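Putative mandelate racemase (Zymomonas mobilis, PDB 2OX4) is a magnesium-binding member of the enolase superfamily, related to mandelate racemase, and probably acts as a lyase of the dehydratase type. Local coordinates at residues F11-R16 / Q21-V26. Numbering follows the deposited sequence.
Sequences FHVHTR and QRPILV
The guanidinium of R22 lies flat on the imidazole of H12, with centres 3.6 Å apart and planes only 3° from parallel. Two backbone carbonyls meet the edge of the same guanidinium. R22 NE gives an almost straight bond of 2.8 Å to V13 O. R22 NH2 reaches H12 O at 3.0 Å, approaching from above that carbonyl plane. A bend at chi3 (63°) turns the R22 chain back to these acceptors. The H12 side chain leaves opposite its backbone N (chi1 -174°), which brings one face of the ring against the R22 guanidinium. A salt bridge to D388 also holds R22 NH2, and D388 bonds H14 NE2 as well.

The backbones pair at the loop end of an antiparallel hairpin. F11 and L25 form a hydrogen-bonded pair, with F11 N to L25 O at 2.8 Å. Further along, V13 N bonds P23 O and R16 N bonds Q21 O. V13 CB packs on P23 CD at 3.9 Å. R16 folds back so that NE bonds H14 O at 2.9 Å, while its NH2 pairs with E354.

This hairpin belongs to the N-terminal capping domain. Strand 387-393 flanks strand 5-13, strand 35-40 flanks strand 24-30, and helix 48-62 covers H12 and I24.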
loop_
_atom_site.group_PDB
_atom_site.type_symbol
_atom_site.label_atom_id
_atom_site.label_comp_id
_atom_site.label_asym_id
_atom_site.label_seq_id
_atom_site.Cartn_x
_atom_site.Cartn_y
_atom_site.Cartn_z
ATOM N N PHE C 11 5.517 28.731 -38.786
ATOM C CA PHE C 11 4.687 29.934 -38.850
ATOM C C PHE C 11 4.113 30.207 -37.471
ATOM O O PHE C 11 3.231 29.483 -37.014
ATOM C CB PHE C 11 3.518 29.719 -39.825
ATOM C CG PHE C 11 3.941 29.322 -41.213
ATOM C CD1 PHE C 11 4.166 27.984 -41.539
ATOM C CD2 PHE C 11 4.084 30.283 -42.206
ATOM C CE1 PHE C 11 4.557 27.612 -42.815
ATOM C CE2 PHE C 11 4.475 29.924 -43.487
ATOM C CZ PHE C 11 4.705 28.588 -43.801
ATOM N N HIS C 12 4.614 31.240 -36.804
ATOM C CA HIS C 12 4.008 31.677 -35.558
ATOM C C HIS C 12 3.034 32.819 -35.919
ATOM O O HIS C 12 3.442 33.974 -36.119
ATOM C CB HIS C 12 5.081 32.104 -34.542
ATOM C CG HIS C 12 4.538 32.426 -33.181
ATOM N ND1 HIS C 12 5.289 33.060 -32.211
ATOM C CD2 HIS C 12 3.320 32.202 -32.627
ATOM C CE1 HIS C 12 4.557 33.216 -31.121
ATOM N NE2 HIS C 12 3.359 32.705 -31.345
ATOM N N VAL C 13 1.763 32.455 -36.060
ATOM C CA VAL C 13 0.750 33.330 -36.677
ATOM C C VAL C 13 0.565 34.564 -35.801
ATOM O O VAL C 13 0.535 34.458 -34.568
ATOM C CB VAL C 13 -0.607 32.596 -36.865
ATOM C CG1 VAL C 13 -1.671 33.554 -37.446
ATOM C CG2 VAL C 13 -0.437 31.399 -37.788
ATOM N N HIS C 14 0.485 35.738 -36.437
ATOM C CA HIS C 14 0.279 36.994 -35.717
ATOM C C HIS C 14 -1.041 37.008 -34.949
ATOM O O HIS C 14 -1.977 36.284 -35.302
ATOM C CB HIS C 14 0.340 38.177 -36.690
ATOM C CG HIS C 14 1.689 38.384 -37.309
ATOM N ND1 HIS C 14 1.867 39.075 -38.490
ATOM C CD2 HIS C 14 2.924 37.997 -36.909
ATOM C CE1 HIS C 14 3.154 39.101 -38.791
ATOM N NE2 HIS C 14 3.818 38.456 -37.847
ATOM N N THR C 15 -1.104 37.829 -33.902
ATOM C CA THR C 15 -2.260 37.861 -32.995
ATOM C C THR C 15 -3.589 37.808 -33.741
ATOM O O THR C 15 -3.851 38.631 -34.619
ATOM C CB THR C 15 -2.220 39.103 -32.093
ATOM O OG1 THR C 15 -0.955 39.153 -31.436
ATOM C CG2 THR C 15 -3.335 39.062 -31.045
ATOM N N ARG C 16 -4.403 36.812 -33.418
ATOM C CA ARG C 16 -5.772 36.746 -33.917
ATOM C C ARG C 16 -6.618 37.761 -33.137
ATOM O O ARG C 16 -6.661 37.711 -31.914
ATOM C CB ARG C 16 -6.327 35.315 -33.788
ATOM C CG ARG C 16 -5.423 34.184 -34.371
ATOM C CD ARG C 16 -5.337 34.185 -35.895
ATOM N NE ARG C 16 -4.532 35.297 -36.391
ATOM C CZ ARG C 16 -4.667 35.849 -37.592
ATOM N NH1 ARG C 16 -3.887 36.862 -37.945
ATOM N NH2 ARG C 16 -5.578 35.387 -38.440
ATOM N N GLN C 21 -5.234 35.081 -29.733
ATOM C CA GLN C 21 -4.410 33.867 -29.757
ATOM C C GLN C 21 -3.394 33.902 -30.891
ATOM O O GLN C 21 -3.483 34.756 -31.765
ATOM C CB GLN C 21 -5.314 32.645 -29.860
ATOM C CG GLN C 21 -6.147 32.449 -28.597
ATOM C CD GLN C 21 -7.228 31.401 -28.731
ATOM O OE1 GLN C 21 -7.287 30.675 -29.716
ATOM N NE2 GLN C 21 -8.093 31.314 -27.726
ATOM N N ARG C 22 -2.416 32.993 -30.858
ATOM C CA ARG C 22 -1.361 32.951 -31.872
ATOM C C ARG C 22 -0.963 31.499 -32.160
ATOM O O ARG C 22 -0.043 30.975 -31.531
ATOM C CB ARG C 22 -0.124 33.738 -31.410
ATOM C CG ARG C 22 -0.296 35.252 -31.341
ATOM C CD ARG C 22 1.044 35.953 -31.252
ATOM N NE ARG C 22 1.850 35.701 -32.447
ATOM C CZ ARG C 22 3.118 36.068 -32.599
ATOM N NH1 ARG C 22 3.745 36.714 -31.619
ATOM N NH2 ARG C 22 3.762 35.792 -33.737
ATOM N N PRO C 23 -1.637 30.857 -33.133
ATOM C CA PRO C 23 -1.307 29.483 -33.533
ATOM C C PRO C 23 0.111 29.292 -34.066
ATOM O O PRO C 23 0.737 30.239 -34.554
ATOM C CB PRO C 23 -2.315 29.166 -34.640
ATOM C CG PRO C 23 -3.324 30.245 -34.607
ATOM C CD PRO C 23 -2.771 31.413 -33.890
ATOM N N ILE C 24 0.608 28.063 -33.945
ATOM C CA ILE C 24 1.959 27.726 -34.373
ATOM C C ILE C 24 1.862 26.521 -35.304
ATOM O O ILE C 24 1.433 25.429 -34.894
ATOM C CB ILE C 24 2.919 27.401 -33.187
ATOM C CG1 ILE C 24 2.795 28.429 -32.053
ATOM C CG2 ILE C 24 4.369 27.349 -33.697
ATOM C CD1 ILE C 24 1.894 27.975 -30.895
ATOM N N LEU C 25 2.248 26.738 -36.560
ATOM C CA LEU C 25 2.155 25.704 -37.584
ATOM C C LEU C 25 3.529 25.386 -38.151
ATOM O O LEU C 25 4.411 26.247 -38.173
ATOM C CB LEU C 25 1.209 26.149 -38.704
ATOM C CG LEU C 25 -0.248 26.281 -38.256
ATOM C CD1 LEU C 25 -1.049 27.190 -39.164
ATOM C CD2 LEU C 25 -0.891 24.917 -38.170
ATOM N N VAL C 26 3.700 24.141 -38.591
ATOM C CA VAL C 26 4.941 23.661 -39.188
ATOM C C VAL C 26 4.642 22.987 -40.509
ATOM O O VAL C 26 3.715 22.172 -40.609
ATOM C CB VAL C 26 5.762 22.713 -38.235
ATOM C CG1 VAL C 26 5.059 21.363 -38.018
ATOM C CG2 VAL C 26 7.176 22.495 -38.783
#